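Local atomic coordinates of Sso-CP2 metallo-carboxypetidase (PDB entry 4MMO), a protein that probably acts as a zinc-dependent carboxypeptidase of the M20 family, hydrolysing peptides at their C-terminal end. Residues K14-A19 against D25-Y30; K47-P52 against L144-E149; L67-Y72 against G384-K389. All blocks are in the same frame, centred on the assembly; numbering follows the deposited sequence.

Contact 1: residues K14-A19 against D25-Y30; sequences KPSISA and DETANY. With SO4 (sulfate ion), chain E.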
loop_
_atom_site.group_PDB
_atom_site.type_symbol
_atom_site.label_atom_id
_atom_site.label_comp_id
_atom_site.label_asym_id
_atom_site.label_seq_id
_atom_site.Cartn_x
_atom_site.Cartn_y
_atom_site.Cartn_z
ATOM N N LYS A 14 2.376 -31.373 -12.513
ATOM C CA LYS A 14 3.104 -30.426 -13.346
ATOM C C LYS A 14 2.693 -28.999 -13.011
ATOM O O LYS A 14 1.545 -28.618 -13.233
ATOM C CB LYS A 14 2.857 -30.699 -14.825
ATOM C CG LYS A 14 3.182 -32.117 -15.250
ATOM C CD LYS A 14 3.556 -32.186 -16.720
ATOM C CE LYS A 14 3.778 -33.622 -17.166
ATOM N NZ LYS A 14 4.750 -34.343 -16.297
ATOM N N PRO A 15 3.625 -28.201 -12.464
ATOM C CA PRO A 15 3.247 -26.808 -12.222
ATOM C C PRO A 15 3.080 -26.046 -13.528
ATOM O O PRO A 15 3.637 -26.430 -14.556
ATOM C CB PRO A 15 4.415 -26.258 -11.395
ATOM C CG PRO A 15 5.559 -27.138 -11.710
ATOM C CD PRO A 15 4.985 -28.497 -11.981
ATOM N N SER A 16 2.299 -24.976 -13.482
ATOM C CA SER A 16 1.967 -24.214 -14.672
ATOM C C SER A 16 1.423 -22.873 -14.226
ATOM O O SER A 16 0.328 -22.465 -14.608
ATOM C CB SER A 16 0.937 -24.965 -15.519
ATOM O OG SER A 16 -0.103 -25.471 -14.705
ATOM N N ILE A 17 2.197 -22.198 -13.388
ATOM C CA ILE A 17 1.820 -20.885 -12.903
ATOM C C ILE A 17 2.070 -19.886 -14.021
ATOM O O ILE A 17 3.206 -19.671 -14.428
ATOM C CB ILE A 17 2.609 -20.511 -11.643
ATOM C CG1 ILE A 17 2.464 -21.620 -10.592
ATOM C CG2 ILE A 17 2.124 -19.179 -11.094
ATOM C CD1 ILE A 17 3.325 -21.433 -9.361
ATOM N N SER A 18 0.995 -19.298 -14.538
ATOM C CA SER A 18 1.100 -18.358 -15.646
ATOM C C SER A 18 1.629 -17.009 -15.172
ATOM O O SER A 18 2.205 -16.253 -15.953
ATOM C CB SER A 18 -0.262 -18.177 -16.321
ATOM O OG SER A 18 -1.261 -17.869 -15.366
ATOM N N ALA A 19 1.431 -16.711 -13.892
ATOM C CA ALA A 19 1.885 -15.448 -13.317
ATOM C C ALA A 19 3.401 -15.303 -13.424
ATOM O O ALA A 19 3.908 -14.206 -13.648
ATOM C CB ALA A 19 1.453 -15.345 -11.866
ATOM N N ASP A 25 5.251 -24.176 -20.472
ATOM C CA ASP A 25 5.556 -24.830 -21.744
ATOM C C ASP A 25 5.539 -26.354 -21.637
ATOM O O ASP A 25 5.069 -27.038 -22.546
ATOM C CB ASP A 25 6.906 -24.354 -22.283
ATOM C CG ASP A 25 6.882 -22.900 -22.710
ATOM O OD1 ASP A 25 5.848 -22.458 -23.255
ATOM O OD2 ASP A 25 7.895 -22.198 -22.501
ATOM N N GLU A 26 6.048 -26.883 -20.528
ATOM C CA GLU A 26 6.035 -28.326 -20.303
ATOM C C GLU A 26 4.600 -28.840 -20.234
ATOM O O GLU A 26 4.257 -29.845 -20.855
ATOM C CB GLU A 26 6.768 -28.677 -19.007
ATOM N N THR A 27 3.770 -28.137 -19.471
ATOM C CA THR A 27 2.380 -28.525 -19.287
ATOM C C THR A 27 1.635 -28.532 -20.615
ATOM O O THR A 27 0.934 -29.491 -20.927
ATOM C CB THR A 27 1.680 -27.587 -18.299
ATOM O OG1 THR A 27 2.371 -27.631 -17.045
ATOM C CG2 THR A 27 0.216 -27.999 -18.093
ATOM N N ALA A 28 1.802 -27.471 -21.400
ATOM C CA ALA A 28 1.158 -27.378 -22.706
ATOM C C ALA A 28 1.578 -28.530 -23.614
ATOM O O ALA A 28 0.768 -29.053 -24.376
ATOM C CB ALA A 28 1.480 -26.044 -23.362
ATOM N N ASN A 29 2.844 -28.923 -23.531
ATOM C CA ASN A 29 3.351 -30.016 -24.353
ATOM C C ASN A 29 2.826 -31.366 -23.892
ATOM O O ASN A 29 2.480 -32.216 -24.708
ATOM C CB ASN A 29 4.881 -30.030 -24.353
ATOM C CG ASN A 29 5.464 -29.373 -25.586
ATOM O OD1 ASN A 29 5.341 -29.894 -26.695
ATOM N ND2 ASN A 29 6.101 -28.221 -25.401
ATOM N N TYR A 30 2.787 -31.561 -22.578
ATOM C CA TYR A 30 2.227 -32.770 -22.003
ATOM C C TYR A 30 0.758 -32.865 -22.402
ATOM O O TYR A 30 0.280 -33.920 -22.822
ATOM C CB TYR A 30 2.361 -32.741 -20.480
ATOM C CG TYR A 30 1.464 -33.725 -19.767
ATOM C CD1 TYR A 30 1.871 -35.035 -19.550
ATOM C CD2 TYR A 30 0.206 -33.344 -19.310
ATOM C CE1 TYR A 30 1.052 -35.938 -18.896
ATOM C CE2 TYR A 30 -0.620 -34.242 -18.658
ATOM C CZ TYR A 30 -0.193 -35.537 -18.456
ATOM O OH TYR A 30 -1.010 -36.433 -17.806
HETATM S S SO4 E . 8.469 -23.524 -18.905
HETATM O O1 SO4 E . 9.739 -23.142 -19.520
HETATM O O2 SO4 E . 8.193 -24.930 -19.192
HETATM O O3 SO4 E . 8.547 -23.330 -17.457
HETATM O O4 SO4 E . 7.398 -22.690 -19.452
#
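Lys14 and Thr27, with Tyr30 one turn further along helix 24-39, account for most of the 217 Å² buried here. The aliphatic part of Lys14 does the touching: its CE lies 3.4 Å from Tyr30 CD1, at an oblique angle to the ring, while CD sits 4.0 Å from Tyr30 CB. The two side chains cross at about a right angle. Lys14 runs extended until chi4 (-53°), where the bend at CE turns NZ aside and leaves the methylene against the ring. The other end of that ring is fixed by a hydrogen bond from Tyr30 OH to Glu10 in helix 3-12.

Nearer the start of the helix, Thr27 OG1 comes within 3.0 Å of Pro15 O and 3.4 Å of Ser16 CB. The Thr27 hydroxyl is hydrogen-bonded to Gly23 O, so its approach to Pro15 O is best read as a close packing contact and not as a bond. Ser16 OG is likewise engaged outside the pair, with Tyr72 O. Helix 24-39 thus turns back antiparallel along the start of the loop that follows helix 3-12. A sulfate ion, probably from the crystallisation liquor, receives Asp25 N at its O4 (2.8 Å, 170°) and Glu26 N at its O2 (3.2 Å), and Gly23 N as well. Backbone N-H groups gathered round an anion are characteristic of a helix N-terminus, here with the Ser16 side chain about 8 Å from that of the zinc ligand His71.

Contact 2: residues K47-P52 against L144-E149; sequences KTKGHP and LEDYIE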
loop_
_atom_site.group_PDB
_atom_site.type_symbol
_atom_site.label_atom_id
_atom_site.label_comp_id
_atom_site.label_asym_id
_atom_site.label_seq_id
_atom_site.Cartn_x
_atom_site.Cartn_y
_atom_site.Cartn_z
ATOM N N LYS A 47 1.034 -21.030 -31.433
ATOM C CA LYS A 47 1.770 -19.941 -30.812
ATOM C C LYS A 47 0.914 -18.693 -30.663
ATOM O O LYS A 47 0.022 -18.431 -31.472
ATOM C CB LYS A 47 3.018 -19.615 -31.636
ATOM N N THR A 48 1.190 -17.936 -29.609
ATOM C CA THR A 48 0.586 -16.630 -29.406
ATOM C C THR A 48 1.699 -15.690 -28.976
ATOM O O THR A 48 2.841 -16.114 -28.810
ATOM C CB THR A 48 -0.505 -16.663 -28.317
ATOM O OG1 THR A 48 0.088 -16.946 -27.043
ATOM C CG2 THR A 48 -1.553 -17.722 -28.634
ATOM N N LYS A 49 1.370 -14.418 -28.784
ATOM C CA LYS A 49 2.348 -13.447 -28.313
ATOM C C LYS A 49 2.823 -13.783 -26.898
ATOM O O LYS A 49 3.780 -13.187 -26.400
ATOM C CB LYS A 49 1.755 -12.039 -28.345
ATOM C CG LYS A 49 1.422 -11.523 -29.739
ATOM C CD LYS A 49 0.927 -10.084 -29.680
ATOM C CE LYS A 49 0.718 -9.495 -31.066
ATOM N NZ LYS A 49 -0.548 -9.956 -31.698
ATOM N N GLY A 50 2.144 -14.732 -26.258
ATOM C CA GLY A 50 2.527 -15.213 -24.940
ATOM C C GLY A 50 2.470 -16.729 -24.858
ATOM O O GLY A 50 2.966 -17.430 -25.741
ATOM N N HIS A 51 1.851 -17.240 -23.799
ATOM C CA HIS A 51 1.780 -18.682 -23.583
ATOM C C HIS A 51 1.001 -19.366 -24.707
ATOM O O HIS A 51 0.084 -18.777 -25.280
ATOM C CB HIS A 51 1.155 -18.972 -22.221
ATOM C CG HIS A 51 1.873 -18.315 -21.082
ATOM N ND1 HIS A 51 3.223 -18.044 -21.117
ATOM C CD2 HIS A 51 1.428 -17.870 -19.883
ATOM C CE1 HIS A 51 3.582 -17.464 -19.985
ATOM N NE2 HIS A 51 2.514 -17.348 -19.220
ATOM N N PRO A 52 1.372 -20.612 -25.035
ATOM C CA PRO A 52 0.786 -21.277 -26.201
ATOM C C PRO A 52 -0.604 -21.842 -25.930
ATOM O O PRO A 52 -0.994 -22.023 -24.777
ATOM C CB PRO A 52 1.767 -22.416 -26.470
ATOM C CG PRO A 52 2.271 -22.778 -25.120
ATOM C CD PRO A 52 2.318 -21.491 -24.326
ATOM N N LEU A 144 -5.195 -13.996 -25.771
ATOM C CA LEU A 144 -6.137 -14.971 -26.322
ATOM C C LEU A 144 -6.958 -14.405 -27.477
ATOM O O LEU A 144 -7.265 -15.118 -28.433
ATOM C CB LEU A 144 -7.083 -15.504 -25.241
ATOM C CG LEU A 144 -8.099 -16.538 -25.740
ATOM C CD1 LEU A 144 -7.395 -17.757 -26.315
ATOM C CD2 LEU A 144 -9.055 -16.948 -24.630
ATOM N N GLU A 145 -7.325 -13.130 -27.385
ATOM C CA GLU A 145 -8.160 -12.516 -28.413
ATOM C C GLU A 145 -7.444 -12.481 -29.757
ATOM O O GLU A 145 -8.033 -12.814 -30.783
ATOM C CB GLU A 145 -8.581 -11.105 -28.007
ATOM C CG GLU A 145 -9.482 -10.426 -29.032
ATOM C CD GLU A 145 -9.978 -9.071 -28.576
ATOM O OE1 GLU A 145 -9.669 -8.674 -27.433
ATOM O OE2 GLU A 145 -10.680 -8.403 -29.365
ATOM N N ASP A 146 -6.174 -12.080 -29.746
ATOM C CA ASP A 146 -5.388 -11.996 -30.972
ATOM C C ASP A 146 -5.359 -13.340 -31.683
ATOM O O ASP A 146 -5.435 -13.409 -32.909
ATOM C CB ASP A 146 -3.956 -11.540 -30.671
ATOM C CG ASP A 146 -3.880 -10.086 -30.245
ATOM O OD1 ASP A 146 -4.755 -9.296 -30.654
ATOM O OD2 ASP A 146 -2.940 -9.733 -29.503
ATOM N N TYR A 147 -5.251 -14.414 -30.911
ATOM C CA TYR A 147 -5.269 -15.748 -31.488
ATOM C C TYR A 147 -6.637 -16.084 -32.089
ATOM O O TYR A 147 -6.724 -16.665 -33.170
ATOM C CB TYR A 147 -4.896 -16.794 -30.441
ATOM C CG TYR A 147 -5.275 -18.185 -30.865
ATOM C CD1 TYR A 147 -4.514 -18.881 -31.793
ATOM C CD2 TYR A 147 -6.404 -18.800 -30.351
ATOM C CE1 TYR A 147 -4.867 -20.152 -32.192
ATOM C CE2 TYR A 147 -6.762 -20.069 -30.744
ATOM C CZ TYR A 147 -5.993 -20.742 -31.665
ATOM O OH TYR A 147 -6.348 -22.009 -32.057
ATOM N N ILE A 148 -7.704 -15.719 -31.387
ATOM C CA ILE A 148 -9.051 -16.057 -31.838
ATOM C C ILE A 148 -9.423 -15.279 -33.096
ATOM O O ILE A 148 -10.042 -15.827 -34.009
ATOM C CB ILE A 148 -10.098 -15.811 -30.726
ATOM C CG1 ILE A 148 -9.929 -16.857 -29.622
ATOM C CG2 ILE A 148 -11.526 -15.865 -31.286
ATOM C CD1 ILE A 148 -10.794 -16.627 -28.399
ATOM N N GLU A 149 -9.040 -14.008 -33.149
ATOM C CA GLU A 149 -9.410 -13.160 -34.279
ATOM C C GLU A 149 -8.768 -13.619 -35.589
ATOM O O GLU A 149 -9.261 -13.294 -36.667
ATOM C CB GLU A 149 -9.043 -11.700 -34.003
ATOM C CG GLU A 149 -9.775 -11.078 -32.816
ATOM C CD GLU A 149 -11.232 -10.749 -33.108
ATOM O OE1 GLU A 149 -11.789 -11.265 -34.100
ATOM O OE2 GLU A 149 -11.823 -9.964 -32.339
#
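An ST turn built on Thr48 shapes the loop between antiparallel strands 43-46 and 53-58, and the same residue presents its methyl group to Tyr147 of helix 144-149. Thr48 CG2 stands 3.9 Å from Tyr147 CB and reaches the ring only obliquely. The two branches of Thr48 thus divide the work. With chi1 at 66°, OG1 is held between the backbone N and the carbonyl carbon, facing its own loop, where it accepts a hydrogen bond from Gly50 N (3.1 Å, 147°). Thr48 OG1 also lies 2.5 Å from His51 O, too short to be taken at face value, so the geometry of that bond is doubtful. With an alanine here, Gly50 N would probably lose its acceptor in the turn, and a gap would be likely to open beside Tyr147 CB.

At the exposed margin, Lys49 crosses Asp146 at about a right angle. A bend at chi4 (78°) brings Lys49 NZ to 3.3 Å from Asp146 OD2, a salt bridge whose hydrogen bond is weak. Tyr147 also packs on Val53 and Tyr55 of strand 53-58, next to the edge strand 43-46. The chemistry is therefore graded: the ST turn is consistent with a locally braced loop, one methyl makes the apolar contact, and a weakly hydrogen-bonded salt bridge at the surface is likely to contribute mainly diffuse electrostatic attraction.

Contact 3: residues L67-Y72 against G384-K389; sequences LIYNHY and GLFVYK
Phe386 reaches from helix 383-389 to Leu67 and Tyr69 on strand 65-71, and its ring supplies every contact of segment 384-389 with 67-72. The bond from CA to CB is directed toward the strand, and chi1 (-65°) then sets CG anti to the carbonyl carbon. Along one side of the ring, CD1 lies 3.6 Å and CE1 3.7 Å from Leu67 CD2. Along the other, Phe386 CE2 is 3.6 Å from Tyr69 CD2. At the tip, Phe386 CZ comes to 3.4 Å from Tyr69 CD2 and 4.1 Å from Tyr69 CB. The two rings have centroids 5.4 Å apart and planes inclined at 65°, an oblique aromatic pair. Tyr69 OH is hydrogen-bonded to Glu134, which ties down the far end of its ring.

Two residues beyond Tyr69, His71 binds the zinc ion together with Asp104 and Glu163; the Tyr69 side chain is about 7 Å from the zinc ion and about 4 Å from that of Glu163, so the packing lies close to the metal site. The strand is flanked in the sheet by parallel strands 128-134 and 159-161; Phe386 also rests on Leu132 of the former, while Leu385 on the same helix packs against helix 144-149.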
loop_
_atom_site.group_PDB
_atom_site.type_symbol
_atom_site.label_atom_id
_atom_site.label_comp_id
_atom_site.label_asym_id
_atom_site.label_seq_id
_atom_site.Cartn_x
_atom_site.Cartn_y
_atom_site.Cartn_z
ATOM N N LEU A 67 -17.597 -26.305 -29.196
ATOM C CA LEU A 67 -16.295 -25.763 -28.824
ATOM C C LEU A 67 -16.142 -25.841 -27.309
ATOM O O LEU A 67 -16.960 -25.294 -26.573
ATOM C CB LEU A 67 -16.168 -24.309 -29.296
ATOM C CG LEU A 67 -14.849 -23.586 -28.989
ATOM C CD1 LEU A 67 -13.667 -24.320 -29.596
ATOM C CD2 LEU A 67 -14.894 -22.157 -29.504
ATOM N N ILE A 68 -15.105 -26.534 -26.845
ATOM C CA ILE A 68 -14.863 -26.687 -25.412
ATOM C C ILE A 68 -13.637 -25.882 -24.982
ATOM O O ILE A 68 -12.548 -26.075 -25.512
ATOM C CB ILE A 68 -14.672 -28.171 -25.031
ATOM C CG1 ILE A 68 -15.942 -28.958 -25.368
ATOM C CG2 ILE A 68 -14.322 -28.309 -23.545
ATOM C CD1 ILE A 68 -15.899 -30.426 -24.987
ATOM N N TYR A 69 -13.833 -24.988 -24.017
ATOM C CA TYR A 69 -12.765 -24.141 -23.497
ATOM C C TYR A 69 -12.364 -24.560 -22.087
ATOM O O TYR A 69 -13.212 -24.765 -21.220
ATOM C CB TYR A 69 -13.202 -22.668 -23.496
ATOM C CG TYR A 69 -12.292 -21.746 -22.704
ATOM C CD1 TYR A 69 -12.486 -21.553 -21.343
ATOM C CD2 TYR A 69 -11.247 -21.066 -23.318
ATOM C CE1 TYR A 69 -11.665 -20.717 -20.614
ATOM C CE2 TYR A 69 -10.415 -20.221 -22.592
ATOM C CZ TYR A 69 -10.630 -20.053 -21.241
ATOM O OH TYR A 69 -9.812 -19.224 -20.507
ATOM N N ASN A 70 -11.058 -24.685 -21.872
ATOM C CA ASN A 70 -10.495 -24.871 -20.539
ATOM C C ASN A 70 -9.137 -24.174 -20.483
ATOM O O ASN A 70 -8.642 -23.713 -21.504
ATOM C CB ASN A 70 -10.346 -26.356 -20.207
ATOM C CG ASN A 70 -11.679 -27.034 -19.936
ATOM O OD1 ASN A 70 -12.185 -27.787 -20.766
ATOM N ND2 ASN A 70 -12.244 -26.778 -18.762
ATOM N N HIS A 71 -8.541 -24.079 -19.301
ATOM C CA HIS A 71 -7.206 -23.495 -19.187
ATOM C C HIS A 71 -6.303 -24.358 -18.322
ATOM O O HIS A 71 -6.712 -24.830 -17.260
ATOM C CB HIS A 71 -7.270 -22.061 -18.657
ATOM C CG HIS A 71 -7.829 -21.946 -17.272
ATOM N ND1 HIS A 71 -7.072 -22.153 -16.146
ATOM C CD2 HIS A 71 -9.076 -21.636 -16.845
ATOM C CE1 HIS A 71 -7.829 -21.973 -15.072
ATOM N NE2 HIS A 71 -9.046 -21.660 -15.471
ATOM N N TYR A 72 -5.077 -24.568 -18.798
ATOM C CA TYR A 72 -4.127 -25.444 -18.116
ATOM C C TYR A 72 -3.250 -24.695 -17.114
ATOM O O TYR A 72 -2.540 -25.316 -16.327
ATOM C CB TYR A 72 -3.261 -26.205 -19.128
ATOM C CG TYR A 72 -2.403 -25.335 -20.021
ATOM C CD1 TYR A 72 -1.124 -24.945 -19.629
ATOM C CD2 TYR A 72 -2.859 -24.923 -21.263
ATOM C CE1 TYR A 72 -0.335 -24.157 -20.447
ATOM C CE2 TYR A 72 -2.078 -24.136 -22.091
ATOM C CZ TYR A 72 -0.817 -23.753 -21.676
ATOM O OH TYR A 72 -0.042 -22.971 -22.500
ATOM N N GLY A 384 -16.723 -13.520 -23.180
ATOM C CA GLY A 384 -17.008 -12.432 -24.101
ATOM C C GLY A 384 -16.390 -12.606 -25.473
ATOM O O GLY A 384 -16.998 -12.245 -26.477
ATOM N N LEU A 385 -15.185 -13.160 -25.524
ATOM C CA LEU A 385 -14.508 -13.365 -26.798
ATOM C C LEU A 385 -15.269 -14.362 -27.660
ATOM O O LEU A 385 -15.428 -14.163 -28.863
ATOM C CB LEU A 385 -13.080 -13.867 -26.574
ATOM C CG LEU A 385 -12.182 -12.957 -25.742
ATOM C CD1 LEU A 385 -10.785 -13.550 -25.662
ATOM C CD2 LEU A 385 -12.144 -11.540 -26.315
ATOM N N PHE A 386 -15.740 -15.436 -27.040
ATOM C CA PHE A 386 -16.405 -16.496 -27.779
ATOM C C PHE A 386 -17.780 -16.043 -28.258
ATOM O O PHE A 386 -18.188 -16.343 -29.379
ATOM C CB PHE A 386 -16.493 -17.756 -26.917
ATOM C CG PHE A 386 -15.152 -18.345 -26.589
ATOM C CD1 PHE A 386 -14.493 -19.147 -27.507
ATOM C CD2 PHE A 386 -14.538 -18.079 -25.379
ATOM C CE1 PHE A 386 -13.253 -19.682 -27.219
ATOM C CE2 PHE A 386 -13.296 -18.615 -25.081
ATOM C CZ PHE A 386 -12.652 -19.417 -26.003
ATOM N N VAL A 387 -18.481 -15.290 -27.422
ATOM C CA VAL A 387 -19.815 -14.818 -27.766
ATOM C C VAL A 387 -19.773 -13.679 -28.786
ATOM O O VAL A 387 -20.514 -13.692 -29.762
ATOM C CB VAL A 387 -20.577 -14.360 -26.509
ATOM C CG1 VAL A 387 -21.934 -13.768 -26.877
ATOM C CG2 VAL A 387 -20.753 -15.526 -25.556
ATOM N N TYR A 388 -18.902 -12.699 -28.565
ATOM C CA TYR A 388 -18.909 -11.484 -29.379
ATOM C C TYR A 388 -17.985 -11.555 -30.588
ATOM O O TYR A 388 -18.347 -11.092 -31.670
ATOM C CB TYR A 388 -18.550 -10.271 -28.519
ATOM C CG TYR A 388 -19.562 -10.002 -27.429
ATOM C CD1 TYR A 388 -20.922 -9.969 -27.711
ATOM C CD2 TYR A 388 -19.162 -9.801 -26.119
ATOM C CE1 TYR A 388 -21.853 -9.733 -26.721
ATOM C CE2 TYR A 388 -20.090 -9.563 -25.117
ATOM C CZ TYR A 388 -21.430 -9.531 -25.425
ATOM O OH TYR A 388 -22.355 -9.297 -24.433
ATOM N N LYS A 389 -16.799 -12.129 -30.417
ATOM C CA LYS A 389 -15.830 -12.164 -31.506
ATOM C C LYS A 389 -16.047 -13.379 -32.406
ATOM O O LYS A 389 -15.973 -13.265 -33.627
ATOM C CB LYS A 389 -14.400 -12.124 -30.967
ATOM C CG LYS A 389 -14.169 -11.049 -29.918
ATOM C CD LYS A 389 -14.508 -9.659 -30.445
ATOM C CE LYS A 389 -14.200 -8.585 -29.412
ATOM N NZ LYS A 389 -14.309 -7.207 -29.971
#

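Overall arrangement
Contact 1 closes before the other two open, whereas contacts 2 and 3 interleave along the chain. Their centres lie about 16 Å (1-2), 20 Å (1-3) and 12 Å (2-3) apart. All share the mixed sheet: strand 65-71 belongs to contact 3, the loop of contact 2 joins two of its strands, and Ala28 and Asn29 of helix 24-39 touch Leu45 of strand 43-46. Tyr72 links all three through probable hydrogen bonds, O to Ser16 OG (2.9 Å) and OH to Pro52 O (2.6 Å). The contacts join the N-terminal helices, the hairpin loop and helices 144-149 and 383-389, which pack together through Glu145 and Leu385, to one sheet, whose strand 65-71 ends in the zinc ligand His71.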